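Alpha-glucosidase (PDB 5HQA) hydrolyses alpha-glucosides as a chloride-activated glycoside hydrolase of family 97 that binds calcium, captured here with the inhibitor acarbose. Local coordinates at residues P509-L513 and E623-Y629; V156-T160 and M477-R482; V134-H138 and P161-A165. All blocks are in the same frame, centred on the assembly; numbering follows the deposited sequence.

Contact 1: residues P509-L513 and E623-Y629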
ATOM      1  N   PRO A 509       2.300  -9.823  18.635  1.00 12.52           N
ATOM      2  CA  PRO A 509       2.480  -8.387  18.364  1.00 11.42           C
ATOM      3  C   PRO A 509       3.255  -7.774  19.515  1.00 12.03           C
ATOM      4  O   PRO A 509       2.888  -7.923  20.683  1.00 12.08           O
ATOM      5  CB  PRO A 509       1.045  -7.843  18.272  1.00 12.63           C
ATOM      6  CG  PRO A 509       0.188  -9.066  17.983  1.00 12.82           C
ATOM      7  CD  PRO A 509       0.873 -10.184  18.735  1.00 12.38           C
ATOM      8  N   GLN A 510       4.367  -7.129  19.183  1.00 11.28           N
ATOM      9  CA  GLN A 510       5.215  -6.514  20.201  1.00 11.25           C
ATOM     10  C   GLN A 510       4.756  -5.075  20.434  1.00 12.06           C
ATOM     11  O   GLN A 510       5.446  -4.103  20.129  1.00 12.59           O
ATOM     12  CB  GLN A 510       6.676  -6.602  19.784  1.00 10.34           C
ATOM     13  CG  GLN A 510       7.132  -8.052  19.690  1.00 10.48           C
ATOM     14  CD  GLN A 510       8.629  -8.193  19.529  1.00 13.49           C
ATOM     15  OE1 GLN A 510       9.279  -7.368  18.876  1.00 13.89           O
ATOM     16  NE2 GLN A 510       9.190  -9.240  20.133  1.00 11.95           N
ATOM     17  N   THR A 511       3.524  -4.967  20.933  1.00 11.08           N
ATOM     18  CA  THR A 511       2.841  -3.691  21.114  1.00 10.74           C
ATOM     19  C   THR A 511       1.989  -3.763  22.373  1.00 12.32           C
ATOM     20  O   THR A 511       1.782  -4.835  22.949  1.00 11.24           O
ATOM     21  CB  THR A 511       1.929  -3.321  19.926  1.00 13.57           C
ATOM     22  OG1 THR A 511       0.669  -3.991  20.057  1.00 14.55           O
ATOM     23  CG2 THR A 511       2.557  -3.684  18.576  1.00 11.90           C
ATOM     24  N   THR A 512       1.490  -2.602  22.794  1.00 12.84           N
ATOM     25  CA  THR A 512       0.453  -2.539  23.811  1.00 12.43           C
ATOM     26  C   THR A 512      -0.918  -2.681  23.155  1.00 11.98           C
ATOM     27  O   THR A 512      -1.063  -2.654  21.932  1.00 11.10           O
ATOM     28  CB  THR A 512       0.508  -1.221  24.591  1.00 12.68           C
ATOM     29  OG1 THR A 512       0.173  -0.139  23.712  1.00 12.82           O
ATOM     30  CG2 THR A 512       1.893  -0.990  25.190  1.00 12.18           C
ATOM     31  N   LEU A 513      -1.939  -2.818  24.005  1.00 12.70           N
ATOM     32  CA  LEU A 513      -3.312  -2.911  23.526  1.00 12.19           C
ATOM     33  C   LEU A 513      -3.754  -1.615  22.858  1.00 12.98           C
ATOM     34  O   LEU A 513      -4.382  -1.638  21.795  1.00 14.04           O
ATOM     35  CB  LEU A 513      -4.235  -3.255  24.697  1.00 12.43           C
ATOM     36  CG  LEU A 513      -5.731  -3.380  24.429  1.00 16.49           C
ATOM     37  CD1 LEU A 513      -6.006  -4.475  23.419  1.00 15.89           C
ATOM     38  CD2 LEU A 513      -6.438  -3.679  25.751  1.00 15.33           C
ATOM     39  N   GLU A 623       3.640  -1.214  29.499  1.00 14.46           N
ATOM     40  CA  GLU A 623       4.848  -1.380  28.701  1.00 13.48           C
ATOM     41  C   GLU A 623       4.694  -2.697  27.953  1.00 14.88           C
ATOM     42  O   GLU A 623       4.172  -3.664  28.509  1.00 15.42           O
ATOM     43  CB  GLU A 623       6.119  -1.354  29.569  1.00 14.30           C
ATOM     44  CG  GLU A 623       6.235  -2.476  30.580  1.00 18.55           C
ATOM     45  CD  GLU A 623       6.883  -3.740  30.004  1.00 22.50           C
ATOM     46  OE1 GLU A 623       6.757  -4.810  30.639  1.00 22.19           O
ATOM     47  OE2 GLU A 623       7.516  -3.668  28.923  1.00 21.53           O
ATOM     48  N   TRP A 624       5.140  -2.734  26.690  1.00 13.98           N
ATOM     49  CA  TRP A 624       4.650  -3.785  25.798  1.00 13.29           C
ATOM     50  C   TRP A 624       5.107  -5.185  26.207  1.00 12.13           C
ATOM     51  O   TRP A 624       4.414  -6.158  25.902  1.00 12.87           O
ATOM     52  CB  TRP A 624       5.055  -3.498  24.348  1.00 11.52           C
ATOM     53  CG  TRP A 624       6.522  -3.669  24.016  1.00 12.71           C
ATOM     54  CD1 TRP A 624       7.483  -2.697  24.016  1.00 11.17           C
ATOM     55  CD2 TRP A 624       7.176  -4.878  23.594  1.00 12.48           C
ATOM     56  NE1 TRP A 624       8.697  -3.227  23.632  1.00 12.75           N
ATOM     57  CE2 TRP A 624       8.534  -4.562  23.366  1.00 13.52           C
ATOM     58  CE3 TRP A 624       6.747  -6.199  23.398  1.00 13.73           C
ATOM     59  CZ2 TRP A 624       9.468  -5.517  22.948  1.00 12.62           C
ATOM     60  CZ3 TRP A 624       7.677  -7.149  22.987  1.00 11.68           C
ATOM     61  CH2 TRP A 624       9.020  -6.799  22.762  1.00 11.14           C
ATOM     62  N   LYS A 625       6.258  -5.322  26.873  1.00 12.39           N
ATOM     63  CA  LYS A 625       6.838  -6.651  27.070  1.00 12.61           C
ATOM     64  C   LYS A 625       6.008  -7.498  28.025  1.00 16.60           C
ATOM     65  O   LYS A 625       5.568  -8.605  27.680  1.00 16.97           O
ATOM     66  CB  LYS A 625       8.277  -6.531  27.574  1.00 12.84           C
ATOM     67  CG  LYS A 625       9.204  -5.921  26.532  1.00 16.59           C
ATOM     68  CD  LYS A 625      10.630  -5.783  27.039  1.00 17.56           C
ATOM     69  CE  LYS A 625      11.531  -5.200  25.951  1.00 20.96           C
ATOM     70  NZ  LYS A 625      12.872  -4.863  26.498  1.00 23.41           N
ATOM     71  N   ASN A 626       5.797  -7.010  29.243  1.00 15.72           N
ATOM     72  CA  ASN A 626       5.088  -7.787  30.245  1.00 16.09           C
ATOM     73  C   ASN A 626       3.848  -7.098  30.783  1.00 18.40           C
ATOM     74  O   ASN A 626       3.108  -7.719  31.546  1.00 22.23           O
ATOM     75  CB  ASN A 626       6.038  -8.153  31.389  1.00 18.97           C
ATOM     76  CG  ASN A 626       7.173  -9.043  30.913  1.00 24.10           C
ATOM     77  OD1 ASN A 626       6.947 -10.191  30.532  1.00 27.74           O
ATOM     78  ND2 ASN A 626       8.385  -8.513  30.900  1.00 27.64           N
ATOM     79  N   ASN A 627       3.572  -5.858  30.380  1.00 14.41           N
ATOM     80  CA  ASN A 627       2.358  -5.204  30.844  1.00 14.76           C
ATOM     81  C   ASN A 627       1.645  -4.510  29.686  1.00 15.73           C
ATOM     82  O   ASN A 627       1.369  -3.306  29.764  1.00 17.54           O
ATOM     83  CB  ASN A 627       2.704  -4.215  31.961  1.00 22.09           C
ATOM     84  CG  ASN A 627       1.503  -3.835  32.792  1.00 31.67           C
ATOM     85  OD1 ASN A 627       0.511  -4.559  32.839  1.00 36.81           O
ATOM     86  ND2 ASN A 627       1.591  -2.691  33.463  1.00 32.19           N
ATOM     87  N   PRO A 628       1.317  -5.221  28.599  1.00 16.27           N
ATOM     88  CA  PRO A 628       0.749  -4.535  27.430  1.00 13.82           C
ATOM     89  C   PRO A 628      -0.719  -4.171  27.556  1.00 14.30           C
ATOM     90  O   PRO A 628      -1.205  -3.377  26.737  1.00 15.44           O
ATOM     91  CB  PRO A 628       0.935  -5.560  26.300  1.00 13.68           C
ATOM     92  CG  PRO A 628       0.763  -6.874  27.020  1.00 15.09           C
ATOM     93  CD  PRO A 628       1.414  -6.680  28.376  1.00 15.64           C
ATOM     94  N   TYR A 629      -1.448  -4.727  28.520  1.00 14.16           N
ATOM     95  CA  TYR A 629      -2.890  -4.530  28.533  1.00 14.53           C
ATOM     96  C   TYR A 629      -3.348  -3.341  29.371  1.00 20.78           C
ATOM     97  O   TYR A 629      -4.525  -2.979  29.286  1.00 17.66           O
ATOM     98  CB  TYR A 629      -3.601  -5.785  29.042  1.00 15.24           C
ATOM     99  CG  TYR A 629      -3.346  -7.028  28.214  1.00 16.58           C
ATOM    100  CD1 TYR A 629      -3.795  -7.119  26.899  1.00 16.27           C
ATOM    101  CD2 TYR A 629      -2.677  -8.120  28.755  1.00 15.69           C
ATOM    102  CE1 TYR A 629      -3.573  -8.267  26.142  1.00 14.51           C
ATOM    103  CE2 TYR A 629      -2.447  -9.268  28.006  1.00 15.82           C
ATOM    104  CZ  TYR A 629      -2.902  -9.333  26.699  1.00 15.72           C
ATOM    105  OH  TYR A 629      -2.688 -10.477  25.956  1.00 16.01           O
TER

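Contact 2: residues V156-T160 and M477-R482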
ATOM      1  N   VAL A 156      11.236  -6.555   7.257  1.00  9.69           N
ATOM      2  CA  VAL A 156      11.297  -5.395   8.145  1.00  9.70           C
ATOM      3  C   VAL A 156      12.282  -4.387   7.563  1.00 10.12           C
ATOM      4  O   VAL A 156      13.202  -4.743   6.816  1.00 10.39           O
ATOM      5  CB  VAL A 156      11.674  -5.797   9.588  1.00  9.18           C
ATOM      6  CG1 VAL A 156      10.656  -6.794  10.148  1.00 11.97           C
ATOM      7  CG2 VAL A 156      13.092  -6.360   9.648  1.00 12.04           C
ATOM      8  N   TYR A 157      12.080  -3.112   7.889  1.00  8.88           N
ATOM      9  CA  TYR A 157      12.884  -2.045   7.310  1.00  9.54           C
ATOM     10  C   TYR A 157      14.246  -1.941   7.985  1.00 11.29           C
ATOM     11  O   TYR A 157      14.369  -2.090   9.209  1.00 12.64           O
ATOM     12  CB  TYR A 157      12.123  -0.710   7.392  1.00 10.98           C
ATOM     13  CG  TYR A 157      11.105  -0.655   6.281  1.00 11.01           C
ATOM     14  CD1 TYR A 157       9.890  -1.327   6.400  1.00 13.13           C
ATOM     15  CD2 TYR A 157      11.397  -0.019   5.075  1.00  9.08           C
ATOM     16  CE1 TYR A 157       8.974  -1.340   5.361  1.00 12.09           C
ATOM     17  CE2 TYR A 157      10.493  -0.025   4.028  1.00 10.70           C
ATOM     18  CZ  TYR A 157       9.279  -0.684   4.179  1.00 11.72           C
ATOM     19  OH  TYR A 157       8.382  -0.699   3.144  1.00 14.79           O
ATOM     20  N   ASN A 158      15.272  -1.701   7.166  1.00  9.39           N
ATOM     21  CA  ASN A 158      16.624  -1.442   7.641  1.00 10.50           C
ATOM     22  C   ASN A 158      16.833   0.054   7.810  1.00 13.08           C
ATOM     23  O   ASN A 158      16.348   0.843   7.001  1.00 15.10           O
ATOM     24  CB  ASN A 158      17.656  -1.970   6.646  1.00  8.66           C
ATOM     25  CG  ASN A 158      17.464  -3.433   6.336  1.00 14.85           C
ATOM     26  OD1 ASN A 158      17.362  -3.826   5.170  1.00 21.43           O
ATOM     27  ND2 ASN A 158      17.412  -4.250   7.371  1.00 10.70           N
ATOM     28  N   THR A 159      17.582   0.435   8.847  1.00  8.53           N
ATOM     29  CA  THR A 159      17.991   1.820   9.073  1.00  9.12           C
ATOM     30  C   THR A 159      19.496   1.877   8.851  1.00 10.76           C
ATOM     31  O   THR A 159      20.260   1.341   9.660  1.00 12.00           O
ATOM     32  CB  THR A 159      17.645   2.279  10.490  1.00 12.28           C
ATOM     33  OG1 THR A 159      16.246   2.091  10.740  1.00 11.06           O
ATOM     34  CG2 THR A 159      18.020   3.762  10.686  1.00 10.73           C
ATOM     35  N   THR A 160      19.930   2.478   7.733  1.00  9.85           N
ATOM     36  CA  THR A 160      21.362   2.474   7.422  1.00 10.25           C
ATOM     37  C   THR A 160      21.781   3.794   6.789  1.00 13.10           C
ATOM     38  O   THR A 160      20.920   4.568   6.342  1.00 12.92           O
ATOM     39  CB  THR A 160      21.732   1.356   6.437  1.00 11.07           C
ATOM     40  OG1 THR A 160      21.288   1.726   5.123  1.00 11.31           O
ATOM     41  CG2 THR A 160      21.101   0.018   6.814  1.00 11.69           C
ATOM     42  N   MET A 477       7.841   2.658  10.792  1.00 10.73           N
ATOM     43  CA  MET A 477       8.526   2.519   9.508  1.00  9.73           C
ATOM     44  C   MET A 477       7.525   2.497   8.358  1.00 12.25           C
ATOM     45  O   MET A 477       7.660   3.254   7.391  1.00 10.77           O
ATOM     46  CB  MET A 477       9.366   1.241   9.489  1.00  8.39           C
ATOM     47  CG  MET A 477      10.549   1.258  10.430  1.00 10.66           C
ATOM     48  SD  MET A 477      11.807   2.439   9.882  1.00 13.44           S
ATOM     49  CE  MET A 477      13.099   2.088  11.091  1.00 14.13           C
ATOM     50  N   LEU A 478       6.513   1.625   8.454  1.00 10.79           N
ATOM     51  CA  LEU A 478       5.506   1.518   7.400  1.00 10.35           C
ATOM     52  C   LEU A 478       4.927   2.872   7.035  1.00 10.65           C
ATOM     53  O   LEU A 478       4.726   3.174   5.852  1.00 10.56           O
ATOM     54  CB  LEU A 478       4.366   0.587   7.839  1.00  9.79           C
ATOM     55  CG  LEU A 478       4.669  -0.912   7.957  1.00 11.33           C
ATOM     56  CD1 LEU A 478       3.427  -1.647   8.489  1.00  9.63           C
ATOM     57  CD2 LEU A 478       5.115  -1.496   6.618  1.00 13.20           C
ATOM     58  N   ALA A 479       4.652   3.701   8.044  1.00 10.44           N
ATOM     59  CA  ALA A 479       3.931   4.951   7.814  1.00 10.02           C
ATOM     60  C   ALA A 479       4.662   5.882   6.856  1.00 10.11           C
ATOM     61  O   ALA A 479       4.023   6.714   6.206  1.00 12.49           O
ATOM     62  CB  ALA A 479       3.683   5.670   9.140  1.00  9.88           C
ATOM     63  N   PHE A 480       5.989   5.777   6.758  1.00  8.70           N
ATOM     64  CA  PHE A 480       6.766   6.675   5.911  1.00  9.67           C
ATOM     65  C   PHE A 480       7.426   5.943   4.749  1.00 12.18           C
ATOM     66  O   PHE A 480       8.270   6.519   4.046  1.00 10.22           O
ATOM     67  CB  PHE A 480       7.823   7.414   6.739  1.00  9.27           C
ATOM     68  CG  PHE A 480       7.248   8.232   7.865  1.00  9.77           C
ATOM     69  CD1 PHE A 480       6.814   9.533   7.642  1.00 10.12           C
ATOM     70  CD2 PHE A 480       7.144   7.699   9.149  1.00 10.88           C
ATOM     71  CE1 PHE A 480       6.278  10.286   8.670  1.00 10.69           C
ATOM     72  CE2 PHE A 480       6.612   8.446  10.193  1.00 10.05           C
ATOM     73  CZ  PHE A 480       6.182   9.744   9.957  1.00 11.65           C
ATOM     74  N   THR A 481       7.066   4.685   4.535  1.00 10.12           N
ATOM     75  CA  THR A 481       7.609   3.930   3.423  1.00  8.99           C
ATOM     76  C   THR A 481       6.454   3.281   2.672  1.00  9.89           C
ATOM     77  O   THR A 481       5.866   3.897   1.776  1.00 11.37           O
ATOM     78  CB  THR A 481       8.623   2.895   3.935  1.00 11.08           C
ATOM     79  OG1 THR A 481       8.002   2.051   4.917  1.00 11.32           O
ATOM     80  CG2 THR A 481       9.837   3.586   4.575  1.00  9.97           C
ATOM     81  N   ARG A 482       6.101   2.050   3.062  1.00 10.26           N
ATOM     82  CA  ARG A 482       5.009   1.320   2.420  1.00  9.14           C
ATOM     83  C   ARG A 482       3.729   2.151   2.315  1.00 10.12           C
ATOM     84  O   ARG A 482       3.053   2.134   1.279  1.00 10.72           O
ATOM     85  CB  ARG A 482       4.744   0.025   3.194  1.00  8.49           C
ATOM     86  CG  ARG A 482       3.406  -0.629   2.889  1.00  9.37           C
ATOM     87  CD  ARG A 482       3.326  -1.171   1.456  1.00 10.55           C
ATOM     88  NE  ARG A 482       2.022  -1.801   1.237  1.00  9.70           N
ATOM     89  CZ  ARG A 482       0.898  -1.130   0.996  1.00 10.35           C
ATOM     90  NH1 ARG A 482      -0.246  -1.788   0.835  1.00 11.60           N
ATOM     91  NH2 ARG A 482       0.918   0.197   0.906  1.00  8.60           N
TER

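Contact 3: residues V134-H138 and P161-A165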
ATOM      1  N   VAL A 134      21.635  10.968  -5.756  1.00 10.79           N
ATOM      2  CA  VAL A 134      21.405  11.723  -4.530  1.00 10.59           C
ATOM      3  C   VAL A 134      22.654  12.516  -4.172  1.00 13.77           C
ATOM      4  O   VAL A 134      23.758  11.958  -4.068  1.00 13.98           O
ATOM      5  CB  VAL A 134      21.002  10.786  -3.382  1.00 10.68           C
ATOM      6  CG1 VAL A 134      20.794  11.588  -2.100  1.00  9.54           C
ATOM      7  CG2 VAL A 134      19.747  10.031  -3.754  1.00 10.77           C
ATOM      8  N   ASN A 135      22.476  13.816  -3.962  1.00 11.48           N
ATOM      9  CA  ASN A 135      23.576  14.679  -3.560  1.00 11.81           C
ATOM     10  C   ASN A 135      23.921  14.443  -2.091  1.00 13.51           C
ATOM     11  O   ASN A 135      23.030  14.250  -1.257  1.00 12.95           O
ATOM     12  CB  ASN A 135      23.191  16.138  -3.787  1.00 11.03           C
ATOM     13  CG  ASN A 135      24.374  17.061  -3.693  1.00 16.21           C
ATOM     14  OD1 ASN A 135      25.512  16.655  -3.936  1.00 17.13           O
ATOM     15  ND2 ASN A 135      24.123  18.303  -3.333  1.00 16.23           N
ATOM     16  N   ASN A 136      25.225  14.446  -1.778  1.00 12.54           N
ATOM     17  CA  ASN A 136      25.717  14.222  -0.410  1.00 13.94           C
ATOM     18  C   ASN A 136      25.184  12.913   0.179  1.00 13.98           C
ATOM     19  O   ASN A 136      24.737  12.852   1.329  1.00 14.66           O
ATOM     20  CB  ASN A 136      25.360  15.401   0.496  1.00 14.08           C
ATOM     21  CG  ASN A 136      26.090  16.655   0.106  1.00 20.34           C
ATOM     22  OD1 ASN A 136      27.285  16.622  -0.176  1.00 20.94           O
ATOM     23  ND2 ASN A 136      25.373  17.770   0.060  1.00 22.17           N
ATOM     24  N   SER A 137      25.236  11.846  -0.622  1.00 13.45           N
ATOM     25  CA  SER A 137      24.695  10.568  -0.167  1.00 10.98           C
ATOM     26  C   SER A 137      25.479  10.007   1.012  1.00 12.46           C
ATOM     27  O   SER A 137      24.937   9.197   1.774  1.00 13.99           O
ATOM     28  CB  SER A 137      24.681   9.551  -1.317  1.00 12.54           C
ATOM     29  OG  SER A 137      26.000   9.204  -1.745  1.00 12.62           O
ATOM     30  N   HIS A 138      26.734  10.434   1.185  1.00 11.09           N
ATOM     31  CA  HIS A 138      27.573   9.907   2.255  1.00 13.96           C
ATOM     32  C   HIS A 138      27.107  10.342   3.643  1.00 17.07           C
ATOM     33  O   HIS A 138      27.536   9.745   4.635  1.00 16.90           O
ATOM     34  CB  HIS A 138      29.025  10.338   2.035  1.00 14.84           C
ATOM     35  CG  HIS A 138      29.216  11.821   2.055  1.00 20.82           C
ATOM     36  ND1 HIS A 138      28.705  12.652   1.079  1.00 23.62           N
ATOM     37  CD2 HIS A 138      29.853  12.628   2.939  1.00 23.33           C
ATOM     38  CE1 HIS A 138      29.020  13.906   1.360  1.00 23.65           C
ATOM     39  NE2 HIS A 138      29.722  13.918   2.480  1.00 23.56           N
ATOM     40  N   PRO A 161      23.085   4.075   6.711  1.00 13.54           N
ATOM     41  CA  PRO A 161      23.567   5.093   5.762  1.00 10.71           C
ATOM     42  C   PRO A 161      23.041   4.816   4.361  1.00 10.56           C
ATOM     43  O   PRO A 161      22.925   3.662   3.943  1.00 10.95           O
ATOM     44  CB  PRO A 161      25.087   4.940   5.825  1.00 10.31           C
ATOM     45  CG  PRO A 161      25.341   4.420   7.236  1.00 13.40           C
ATOM     46  CD  PRO A 161      24.174   3.516   7.539  1.00 12.81           C
ATOM     47  N   LEU A 162      22.719   5.887   3.627  1.00  9.99           N
ATOM     48  CA  LEU A 162      22.162   5.713   2.284  1.00 10.51           C
ATOM     49  C   LEU A 162      23.090   4.893   1.382  1.00 12.12           C
ATOM     50  O   LEU A 162      22.618   4.117   0.541  1.00 11.32           O
ATOM     51  CB  LEU A 162      21.881   7.081   1.658  1.00  8.91           C
ATOM     52  CG  LEU A 162      21.292   7.121   0.246  1.00 10.89           C
ATOM     53  CD1 LEU A 162      19.939   6.427   0.190  1.00 11.19           C
ATOM     54  CD2 LEU A 162      21.156   8.578  -0.207  1.00 10.87           C
ATOM     55  N   ASN A 163      24.408   5.025   1.557  1.00 10.26           N
ATOM     56  CA  ASN A 163      25.323   4.312   0.681  1.00 11.42           C
ATOM     57  C   ASN A 163      25.315   2.805   0.906  1.00 13.03           C
ATOM     58  O   ASN A 163      25.918   2.085   0.103  1.00 13.67           O
ATOM     59  CB  ASN A 163      26.739   4.851   0.852  1.00 11.42           C
ATOM     60  CG  ASN A 163      26.935   6.185   0.166  1.00 15.19           C
ATOM     61  OD1 ASN A 163      26.155   6.572  -0.704  1.00 17.47           O
ATOM     62  ND2 ASN A 163      27.976   6.895   0.554  1.00 14.51           N
ATOM     63  N   ASP A 164      24.647   2.311   1.952  1.00 10.15           N
ATOM     64  CA  ASP A 164      24.546   0.872   2.184  1.00 10.57           C
ATOM     65  C   ASP A 164      23.296   0.248   1.576  1.00 13.60           C
ATOM     66  O   ASP A 164      23.127  -0.973   1.681  1.00 15.02           O
ATOM     67  CB  ASP A 164      24.560   0.560   3.681  1.00 12.16           C
ATOM     68  CG  ASP A 164      25.830   1.002   4.354  1.00 21.41           C
ATOM     69  OD1 ASP A 164      25.821   1.118   5.594  1.00 25.07           O
ATOM     70  OD2 ASP A 164      26.827   1.247   3.646  1.00 23.63           O
ATOM     71  N   ALA A 165      22.409   1.045   0.975  1.00 11.54           N
ATOM     72  CA  ALA A 165      21.159   0.539   0.397  1.00 11.01           C
ATOM     73  C   ALA A 165      21.453   0.095  -1.030  1.00 13.46           C
ATOM     74  O   ALA A 165      21.358   0.881  -1.973  1.00 13.59           O
ATOM     75  CB  ALA A 165      20.072   1.609   0.437  1.00  8.65           C
TER
HETATM   76  O   HOH W   1      25.599   7.034   3.217  1.00 12.08           O

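Contact 1: residues P509-L513 and E623-Y629
The indole of Trp624 is clasped between aliphatic chain from two sides. Gln510 of the other segment lies over one face, and Lys625, its own neighbour in sequence, lies over the opposite one. Gln510 CB makes a CH-pi contact with the six-membered ring, 3.8 Å from its centroid and offset toward the rim. Its closest approach is to Trp624 CZ3, at 3.4 Å. Gln510 runs alongside the indole, pointing the same way. CG stands anti to the carbonyl carbon (chi1 -63°), and the chain is extended beyond it, which carries the amide out beyond the CZ3-CH2 bond of the ring. There Gln510 CD lies 3.5 Å from Trp624 CH2. The amide plane is turned well away from the ring plane, so the two groups are not stacked. On the other face, Lys625 CG sits over the centre of the indole. Gln510 is also the centre of an inverse gamma turn.

The contact joins the barrel domain to the C-terminal antiparallel beta domain, loop against loop. Segment 509-513 leads into helix 513-522, with Thr512 at the N-cap. Thr512 OG1 bonds to Lys515 N in the helix and to Asp618 OD2 of the C-terminal domain, so one hydroxyl serves both domains. Leu513 N, at the start of the helix, donates to Pro628 O over 2.9 Å in a nearly straight bond (165°). Beside it, Pro628 CB packs 3.5 Å from Thr511 O. Leu513 CB lies 4.5 Å from Tyr629 CD1, a looser apolar contact. The Tyr629 hydroxyl reaches back to the barrel domain, where it bonds to Ser498 OG and to the backbone N of Leu497.

Contact 2: residues V156-T160 and M477-R482
Tyr157 and Met477 mark the closest approach of the two backbones, with their CA atoms 6.7 Å apart. Segment 156-160 is a loop that becomes a strand at Asn158. Segment 477-482 begins in helix 474-478 and continues through a type I turn from Leu478 to Thr481. Met477 O accepts from two donors on opposite faces of its plane, Phe480 N and the Thr481 hydroxyl.

The Tyr157 ring lies across this turn. Its CG is anti to the carbonyl carbon (chi1 -79°), which lays the ring past Met477 and Thr481. Thr481 OG1 stands over one face, offset toward the phenol end, and is 3.1 Å from Tyr157 CZ. Thr481 OG1 donates to Met477 O at 2.8 Å, from above the carbonyl plane, and this bond holds the threonine oxygen over the ring. Tyr157 CB rests 3.9 Å from Met477 CG, and Leu478 CD2 comes within 4.1 Å of Tyr157 CE1. The Met477 chain bends at chi2, and its methyl CE approaches Thr159 OG1 closely, at 3.2 Å.

The contact sets strand 158-161, at one edge of a nine-stranded antiparallel sheet of the N-terminal domain, against helix 474-478 of the barrel domain. Trp143 of the adjacent strand 141-144 touches both Thr159 and Met477. Within the turn, Phe480 packs on helix 237-241 and on strand 567-574.

Contact 3: residues V134-H138 and P161-A165
The carboxamide of Asn163 is the flat group that meets segment 134-138. It points its outer end at Ser137 and His138, and it forms no stack with either. The oxygen and nitrogen of this amide are probably interchanged in the model, so the bonding at its end is uncertain. Asn163 CG lies 3.7 Å from Ser137 OG, which places the amide beside the serine hydroxyl whichever way it is turned. With an alanine in place of Asn163, the Ser137 hydroxyl would probably lose its close polar neighbour and a gap would be likely to open beside His138. The imidazole of His138 is directed elsewhere, and its CB takes part instead.

Deeper in, the contact is apolar. Leu162 CD2 meets Val134 CG1 tip to tip at 3.6 Å. With CG anti to the backbone N (chi1 180°), the leucine extends toward the valine. The same methyl, Leu162 CD2, lies 3.8 Å from Ser137 CB. Phe174 and Phe205 touch both Val134 and Leu162, so the pair lies between the two antiparallel sheets of the N-terminal beta-sandwich domain, a fold of the galactose mutarotase type.

The two segments are loops of this domain. A type II turn from Val134 to Ser137 follows strand 122-134, and a short 3-10 turn at 162-164 follows strand 158-161. A water bridges their backbones. It donates to Ser137 O at 2.7 Å and accepts from Asn163 N at 2.9 Å, both measured to the water oxygen. Leu162 O and Ala165 O both accept from the side chain of Gln199, which ties the 3-10 turn to strand 195-199.

In the fold
Contacts 2 and 3 are neighbours, with centres about 16 Å apart. Their segments 156-160 and 161-165 follow each other directly in the chain. Contact 3 is internal to the N-terminal domain, while contact 2 joins that domain to the barrel domain. Contact 1 joins the barrel domain to the C-terminal domain. Its centre is about 21 Å from that of contact 2 and about 35 Å from that of contact 3. The Gln510 side chain is about 13 Å from a bound glucose unit. The Arg482 side chain is about 11 Å from the calcium ion, and the Met477 side chain about 6 Å from the magnesium ion. Contact 3 is away from these sites.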